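Long-range contact in inositol-1-monophosphatase (Nostoc sp., PDB 5ZHH), which probably hydrolyses the phosphate ester of myo-inositol monophosphates to release free inositol: residues A[4-16]-A[127-140]. Numbering follows the deposited sequence.
Sequences LQTFLDIATEAAL and LFRGAAGLGATRNR
Helix 4-16 runs nearly antiparallel to strand 127-131, at 159° between the two directions, and their axes approach to 8.9 Å, close enough for Leu-4, Leu-8, Thr-12 and Leu-16 to meet the hairpin directly. The polar centre is Thr-12 against Arg-129. Arg-129 bends at chi3 (61°), which turns its guanidinium along the helix, and its NE donates to Thr-12 OG1 at 3.1 Å; the acceptor lies in the guanidinium plane, though the bond is bent to 145°. Thr-12 OG1, set beside its own backbone N, gives its proton to Leu-8 O at 2.7 Å. One hydroxyl thereby ties the arginine to the helix backbone. A valine in place of Thr-12 would probably leave Arg-129 NE without this acceptor and its guanidinium freer to turn. Two waters at the guanidinium edge extend the grip: both accept from Arg-129 NH2, one also taking a proton from Gln-5 NE2, the other probably donating to Asp-9 OD1. Gln-5 NE2 in turn donates to Asp-9 OD1 in a nearly straight bond. Apolar contacts flank this centre. Leu-4 CD1 rests 3.7 Å from Ala-132 CB, Leu-134 CD1 packs 3.9 Å from Gln-5 CB, and Leu-8 CD2 touches Ala-131 CB. At the other end Leu-16 CD2 meets Leu-127 CD1 at 4.1 Å, the two side chains crossing at about a right angle. Arg-140 NH1 stands over the centre of the Arg-129 guanidinium and forms a salt bridge with Glu-13 of the second subunit, so the turn after strand 135-138 reaches the subunit interface. Within the chain, the helix packs along one face of the larger mixed sheet: Leu-8 also packs on Val-118 of strand 113-121, Leu-4 on Ile-110 of strand 103-110, and Ala-14 on Ile-57 of the neighbouring helix 44-61.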
ATOM      1  N   LEU A   4     -12.540  -4.786  28.092  1.00 42.23           N
ATOM      2  CA  LEU A   4     -11.779  -5.523  27.089  1.00 37.52           C
ATOM      3  C   LEU A   4     -11.278  -4.600  25.988  1.00 35.43           C
ATOM      4  O   LEU A   4     -10.234  -4.865  25.379  1.00 32.63           O
ATOM      5  CB  LEU A   4     -12.621  -6.659  26.513  1.00 39.78           C
ATOM      6  CG  LEU A   4     -12.895  -7.750  27.552  1.00 41.35           C
ATOM      7  CD1 LEU A   4     -13.756  -8.867  26.972  1.00 44.50           C
ATOM      8  CD2 LEU A   4     -11.587  -8.290  28.106  1.00 41.74           C
ATOM      9  N   GLN A   5     -12.032  -3.536  25.695  1.00 34.97           N
ATOM     10  CA  GLN A   5     -11.612  -2.579  24.676  1.00 32.07           C
ATOM     11  C   GLN A   5     -10.300  -1.906  25.059  1.00 29.69           C
ATOM     12  O   GLN A   5      -9.447  -1.657  24.201  1.00 28.19           O
ATOM     13  CB  GLN A   5     -12.709  -1.537  24.461  1.00 32.32           C
ATOM     14  CG  GLN A   5     -12.425  -0.559  23.339  1.00 33.78           C
ATOM     15  CD  GLN A   5     -12.559  -1.206  21.975  1.00 36.16           C
ATOM     16  OE1 GLN A   5     -13.618  -1.731  21.632  1.00 38.18           O
ATOM     17  NE2 GLN A   5     -11.488  -1.167  21.188  1.00 34.99           N
ATOM     18  N   THR A   6     -10.120  -1.606  26.347  1.00 30.87           N
ATOM     19  CA  THR A   6      -8.854  -1.037  26.802  1.00 29.95           C
ATOM     20  C   THR A   6      -7.703  -2.009  26.566  1.00 31.12           C
ATOM     21  O   THR A   6      -6.633  -1.610  26.086  1.00 29.81           O
ATOM     22  CB  THR A   6      -8.961  -0.668  28.283  1.00 32.12           C
ATOM     23  OG1 THR A   6      -9.896   0.403  28.432  1.00 32.39           O
ATOM     24  CG2 THR A   6      -7.609  -0.232  28.843  1.00 35.53           C
ATOM     25  N   PHE A   7      -7.913  -3.295  26.875  1.00 30.08           N
ATOM     26  CA  PHE A   7      -6.894  -4.299  26.594  1.00 28.74           C
ATOM     27  C   PHE A   7      -6.613  -4.387  25.104  1.00 28.36           C
ATOM     28  O   PHE A   7      -5.452  -4.462  24.685  1.00 30.01           O
ATOM     29  CB  PHE A   7      -7.344  -5.668  27.110  1.00 27.51           C
ATOM     30  CG  PHE A   7      -7.541  -5.722  28.591  1.00 30.56           C
ATOM     31  CD1 PHE A   7      -6.761  -4.954  29.430  1.00 33.77           C
ATOM     32  CD2 PHE A   7      -8.510  -6.541  29.142  1.00 34.39           C
ATOM     33  CE1 PHE A   7      -6.941  -5.002  30.804  1.00 37.80           C
ATOM     34  CE2 PHE A   7      -8.693  -6.597  30.515  1.00 38.75           C
ATOM     35  CZ  PHE A   7      -7.910  -5.825  31.346  1.00 40.23           C
ATOM     36  N   LEU A   8      -7.671  -4.364  24.292  1.00 27.37           N
ATOM     37  CA  LEU A   8      -7.523  -4.487  22.847  1.00 25.67           C
ATOM     38  C   LEU A   8      -6.794  -3.288  22.250  1.00 26.64           C
ATOM     39  O   LEU A   8      -5.995  -3.441  21.315  1.00 27.58           O
ATOM     40  CB  LEU A   8      -8.906  -4.663  22.213  1.00 27.96           C
ATOM     41  CG  LEU A   8      -8.953  -4.745  20.691  1.00 29.82           C
ATOM     42  CD1 LEU A   8      -8.164  -5.958  20.220  1.00 27.57           C
ATOM     43  CD2 LEU A   8     -10.390  -4.795  20.192  1.00 31.98           C
ATOM     44  N   ASP A   9      -7.072  -2.084  22.761  1.00 27.82           N
ATOM     45  CA  ASP A   9      -6.375  -0.892  22.287  1.00 27.60           C
ATOM     46  C   ASP A   9      -4.870  -1.027  22.478  1.00 25.84           C
ATOM     47  O   ASP A   9      -4.087  -0.672  21.593  1.00 27.34           O
ATOM     48  CB  ASP A   9      -6.878   0.357  23.019  1.00 29.16           C
ATOM     49  CG  ASP A   9      -8.284   0.756  22.623  1.00 32.24           C
ATOM     50  OD1 ASP A   9      -8.787   0.274  21.585  1.00 33.81           O
ATOM     51  OD2 ASP A   9      -8.885   1.568  23.358  1.00 31.44           O
ATOM     52  N   ILE A  10      -4.447  -1.499  23.654  1.00 26.79           N
ATOM     53  CA  ILE A  10      -3.021  -1.566  23.955  1.00 27.39           C
ATOM     54  C   ILE A  10      -2.359  -2.700  23.182  1.00 27.22           C
ATOM     55  O   ILE A  10      -1.235  -2.558  22.681  1.00 28.62           O
ATOM     56  CB  ILE A  10      -2.802  -1.717  25.471  1.00 29.34           C
ATOM     57  CG1 ILE A  10      -3.304  -0.474  26.199  1.00 33.93           C
ATOM     58  CG2 ILE A  10      -1.328  -1.942  25.772  1.00 31.13           C
ATOM     59  CD1 ILE A  10      -2.795   0.801  25.611  1.00 35.00           C
ATOM     60  N   ALA A  11      -3.033  -3.844  23.076  1.00 24.46           N
ATOM     61  CA  ALA A  11      -2.477  -4.938  22.285  1.00 24.87           C
ATOM     62  C   ALA A  11      -2.310  -4.535  20.827  1.00 27.16           C
ATOM     63  O   ALA A  11      -1.349  -4.953  20.168  1.00 27.04           O
ATOM     64  CB  ALA A  11      -3.368  -6.174  22.396  1.00 25.79           C
ATOM     65  N   THR A  12      -3.224  -3.714  20.309  1.00 26.71           N
ATOM     66  CA  THR A  12      -3.109  -3.261  18.927  1.00 25.92           C
ATOM     67  C   THR A  12      -1.862  -2.404  18.740  1.00 27.61           C
ATOM     68  O   THR A  12      -1.086  -2.612  17.799  1.00 24.06           O
ATOM     69  CB  THR A  12      -4.364  -2.487  18.522  1.00 27.75           C
ATOM     70  OG1 THR A  12      -5.516  -3.329  18.681  1.00 27.01           O
ATOM     71  CG2 THR A  12      -4.266  -2.052  17.075  1.00 25.89           C
ATOM     72  N   GLU A  13      -1.642  -1.439  19.638  1.00 29.06           N
ATOM     73  CA  GLU A  13      -0.463  -0.588  19.509  1.00 27.99           C
ATOM     74  C   GLU A  13       0.816  -1.393  19.714  1.00 28.17           C
ATOM     75  O   GLU A  13       1.815  -1.165  19.025  1.00 27.50           O
ATOM     76  CB  GLU A  13      -0.546   0.585  20.492  1.00 30.87           C
ATOM     77  CG  GLU A  13       0.715   1.456  20.592  1.00 34.26           C
ATOM     78  CD  GLU A  13       1.035   2.250  19.322  1.00 36.64           C
ATOM     79  OE1 GLU A  13       0.185   2.315  18.408  1.00 36.72           O
ATOM     80  OE2 GLU A  13       2.144   2.826  19.248  1.00 36.12           O
ATOM     81  N   ALA A  14       0.793  -2.371  20.622  1.00 30.14           N
ATOM     82  CA  ALA A  14       1.963  -3.227  20.794  1.00 28.84           C
ATOM     83  C   ALA A  14       2.247  -4.022  19.524  1.00 27.13           C
ATOM     84  O   ALA A  14       3.404  -4.157  19.112  1.00 27.36           O
ATOM     85  CB  ALA A  14       1.764  -4.158  21.989  1.00 27.06           C
ATOM     86  N   ALA A  15       1.199  -4.528  18.875  1.00 28.18           N
ATOM     87  CA  ALA A  15       1.380  -5.304  17.652  1.00 28.03           C
ATOM     88  C   ALA A  15       1.907  -4.439  16.513  1.00 28.41           C
ATOM     89  O   ALA A  15       2.780  -4.872  15.749  1.00 28.66           O
ATOM     90  CB  ALA A  15       0.057  -5.952  17.251  1.00 24.35           C
ATOM     91  N   LEU A  16       1.374  -3.220  16.373  1.00 26.24           N
ATOM     92  CA  LEU A  16       1.826  -2.335  15.306  1.00 28.05           C
ATOM     93  C   LEU A  16       3.255  -1.869  15.540  1.00 31.17           C
ATOM     94  O   LEU A  16       4.051  -1.794  14.595  1.00 31.25           O
ATOM     95  CB  LEU A  16       0.884  -1.139  15.182  1.00 26.85           C
ATOM     96  CG  LEU A  16      -0.525  -1.507  14.715  1.00 26.80           C
ATOM     97  CD1 LEU A  16      -1.421  -0.273  14.704  1.00 23.79           C
ATOM     98  CD2 LEU A  16      -0.480  -2.168  13.336  1.00 26.41           C
ATOM     99  N   LEU A 127      -4.048  -6.315   9.812  1.00 25.45           N
ATOM    100  CA  LEU A 127      -4.204  -6.203  11.256  1.00 22.75           C
ATOM    101  C   LEU A 127      -5.514  -6.880  11.649  1.00 24.81           C
ATOM    102  O   LEU A 127      -6.593  -6.370  11.344  1.00 26.73           O
ATOM    103  CB  LEU A 127      -4.191  -4.729  11.665  1.00 22.89           C
ATOM    104  CG  LEU A 127      -4.455  -4.410  13.131  1.00 24.72           C
ATOM    105  CD1 LEU A 127      -3.352  -5.010  13.981  1.00 25.57           C
ATOM    106  CD2 LEU A 127      -4.542  -2.880  13.336  1.00 26.14           C
ATOM    107  N   PHE A 128      -5.421  -8.036  12.304  1.00 25.70           N
ATOM    108  CA  PHE A 128      -6.595  -8.765  12.767  1.00 23.22           C
ATOM    109  C   PHE A 128      -6.808  -8.475  14.245  1.00 23.76           C
ATOM    110  O   PHE A 128      -5.869  -8.565  15.042  1.00 25.25           O
ATOM    111  CB  PHE A 128      -6.437 -10.272  12.537  1.00 23.07           C
ATOM    112  CG  PHE A 128      -6.277 -10.656  11.081  1.00 22.52           C
ATOM    113  CD1 PHE A 128      -5.019 -10.669  10.484  1.00 23.12           C
ATOM    114  CD2 PHE A 128      -7.378 -11.006  10.318  1.00 21.92           C
ATOM    115  CE1 PHE A 128      -4.864 -11.009   9.140  1.00 24.65           C
ATOM    116  CE2 PHE A 128      -7.233 -11.371   8.980  1.00 23.18           C
ATOM    117  CZ  PHE A 128      -5.976 -11.362   8.391  1.00 25.15           C
ATOM    118  N   ARG A 129      -8.037  -8.134  14.613  1.00 23.11           N
ATOM    119  CA  ARG A 129      -8.332  -7.734  15.982  1.00 25.57           C
ATOM    120  C   ARG A 129      -9.653  -8.340  16.424  1.00 25.98           C
ATOM    121  O   ARG A 129     -10.630  -8.337  15.669  1.00 25.26           O
ATOM    122  CB  ARG A 129      -8.379  -6.201  16.116  1.00 28.90           C
ATOM    123  CG  ARG A 129      -7.012  -5.535  15.994  1.00 29.44           C
ATOM    124  CD  ARG A 129      -7.135  -4.053  15.669  1.00 30.88           C
ATOM    125  NE  ARG A 129      -7.847  -3.275  16.680  1.00 33.37           N
ATOM    126  CZ  ARG A 129      -9.102  -2.856  16.535  1.00 34.22           C
ATOM    127  NH1 ARG A 129      -9.769  -3.164  15.431  1.00 36.18           N
ATOM    128  NH2 ARG A 129      -9.689  -2.131  17.480  1.00 29.33           N
ATOM    129  N   GLY A 130      -9.673  -8.860  17.646  1.00 26.81           N
ATOM    130  CA  GLY A 130     -10.888  -9.418  18.203  1.00 28.03           C
ATOM    131  C   GLY A 130     -10.846  -9.402  19.710  1.00 27.34           C
ATOM    132  O   GLY A 130      -9.778  -9.502  20.320  1.00 28.08           O
ATOM    133  N   ALA A 131     -12.022  -9.271  20.314  1.00 27.88           N
ATOM    134  CA  ALA A 131     -12.159  -9.355  21.760  1.00 28.84           C
ATOM    135  C   ALA A 131     -13.569  -9.821  22.080  1.00 31.87           C
ATOM    136  O   ALA A 131     -14.512  -9.531  21.339  1.00 32.96           O
ATOM    137  CB  ALA A 131     -11.864  -8.011  22.442  1.00 28.28           C
ATOM    138  N   ALA A 132     -13.704 -10.548  23.188  1.00 32.09           N
ATOM    139  CA  ALA A 132     -14.989 -11.123  23.572  1.00 33.92           C
ATOM    140  C   ALA A 132     -16.084 -10.065  23.589  1.00 36.26           C
ATOM    141  O   ALA A 132     -15.965  -9.040  24.268  1.00 33.58           O
ATOM    142  CB  ALA A 132     -14.871 -11.785  24.947  1.00 34.72           C
ATOM    143  N   GLY A 133     -17.137 -10.304  22.809  1.00 38.11           N
ATOM    144  CA  GLY A 133     -18.265  -9.403  22.741  1.00 39.70           C
ATOM    145  C   GLY A 133     -18.043  -8.143  21.935  1.00 37.89           C
ATOM    146  O   GLY A 133     -18.984  -7.356  21.784  1.00 36.17           O
ATOM    147  N   LEU A 134     -16.841  -7.927  21.398  1.00 34.28           N
ATOM    148  CA  LEU A 134     -16.534  -6.708  20.668  1.00 32.26           C
ATOM    149  C   LEU A 134     -16.392  -6.915  19.168  1.00 33.67           C
ATOM    150  O   LEU A 134     -16.250  -5.927  18.439  1.00 34.16           O
ATOM    151  CB  LEU A 134     -15.243  -6.079  21.207  1.00 31.90           C
ATOM    152  CG  LEU A 134     -15.304  -5.672  22.683  1.00 35.91           C
ATOM    153  CD1 LEU A 134     -14.022  -4.959  23.083  1.00 34.78           C
ATOM    154  CD2 LEU A 134     -16.532  -4.808  22.955  1.00 37.08           C
ATOM    155  N   GLY A 135     -16.406  -8.155  18.692  1.00 34.52           N
ATOM    156  CA  GLY A 135     -16.349  -8.429  17.273  1.00 32.65           C
ATOM    157  C   GLY A 135     -14.936  -8.667  16.761  1.00 30.62           C
ATOM    158  O   GLY A 135     -13.934  -8.505  17.462  1.00 28.92           O
ATOM    159  N   ALA A 136     -14.867  -9.051  15.492  1.00 28.20           N
ATOM    160  CA  ALA A 136     -13.616  -9.364  14.829  1.00 27.47           C
ATOM    161  C   ALA A 136     -13.477  -8.504  13.585  1.00 28.15           C
ATOM    162  O   ALA A 136     -14.444  -8.319  12.833  1.00 26.66           O
ATOM    163  CB  ALA A 136     -13.542 -10.856  14.450  1.00 24.26           C
ATOM    164  N   THR A 137     -12.269  -7.983  13.374  1.00 25.48           N
ATOM    165  CA  THR A 137     -11.997  -7.107  12.250  1.00 24.41           C
ATOM    166  C   THR A 137     -10.645  -7.440  11.645  1.00 25.17           C
ATOM    167  O   THR A 137      -9.748  -7.966  12.310  1.00 27.50           O
ATOM    168  CB  THR A 137     -11.975  -5.617  12.644  1.00 25.61           C
ATOM    169  OG1 THR A 137     -10.989  -5.418  13.665  1.00 28.39           O
ATOM    170  CG2 THR A 137     -13.335  -5.151  13.130  1.00 24.84           C
ATOM    171  N   ARG A 138     -10.509  -7.096  10.369  1.00 25.48           N
ATOM    172  CA  ARG A 138      -9.218  -6.983   9.712  1.00 26.93           C
ATOM    173  C   ARG A 138      -9.099  -5.582   9.128  1.00 28.15           C
ATOM    174  O   ARG A 138     -10.008  -5.112   8.431  1.00 27.89           O
ATOM    175  CB  ARG A 138      -9.025  -8.054   8.635  1.00 27.82           C
ATOM    176  CG  ARG A 138      -7.757  -7.854   7.815  1.00 29.71           C
ATOM    177  CD  ARG A 138      -7.724  -8.816   6.640  1.00 34.92           C
ATOM    178  NE  ARG A 138      -8.949  -8.749   5.850  1.00 40.46           N
ATOM    179  CZ  ARG A 138      -9.156  -7.915   4.841  1.00 48.24           C
ATOM    180  NH1 ARG A 138      -8.218  -7.042   4.493  1.00 48.67           N
ATOM    181  NH2 ARG A 138     -10.316  -7.935   4.189  1.00 53.54           N
ATOM    182  N   ASN A 139      -7.992  -4.910   9.446  1.00 26.05           N
ATOM    183  CA  ASN A 139      -7.799  -3.500   9.099  1.00 29.01           C
ATOM    184  C   ASN A 139      -9.024  -2.668   9.474  1.00 28.81           C
ATOM    185  O   ASN A 139      -9.462  -1.778   8.733  1.00 24.77           O
ATOM    186  CB  ASN A 139      -7.425  -3.352   7.622  1.00 28.94           C
ATOM    187  CG  ASN A 139      -6.052  -3.947   7.320  1.00 34.90           C
ATOM    188  OD1 ASN A 139      -5.330  -4.340   8.234  1.00 35.44           O
ATOM    189  ND2 ASN A 139      -5.688  -4.015   6.044  1.00 38.40           N
ATOM    190  N   ARG A 140      -9.567  -2.967  10.661  1.00 27.03           N
ATOM    191  CA  ARG A 140     -10.640  -2.207  11.300  1.00 29.52           C
ATOM    192  C   ARG A 140     -11.954  -2.272  10.516  1.00 32.45           C
ATOM    193  O   ARG A 140     -12.818  -1.403  10.654  1.00 31.64           O
ATOM    194  CB  ARG A 140     -10.199  -0.756  11.545  1.00 27.71           C
ATOM    195  CG  ARG A 140      -8.890  -0.696  12.359  1.00 25.86           C
ATOM    196  CD  ARG A 140      -8.404   0.720  12.676  1.00 26.85           C
ATOM    197  NE  ARG A 140      -7.075   0.703  13.291  1.00 24.89           N
ATOM    198  CZ  ARG A 140      -6.855   0.703  14.604  1.00 27.47           C
ATOM    199  NH1 ARG A 140      -7.877   0.720  15.451  1.00 25.21           N
ATOM    200  NH2 ARG A 140      -5.614   0.688  15.073  1.00 27.32           N
TER
HETATM  201  O   HOH W   1     -12.213  -1.378  18.202  1.00 41.54           O
HETATM  202  O   HOH W   2      -8.061  -1.317  19.533  1.00 41.20           O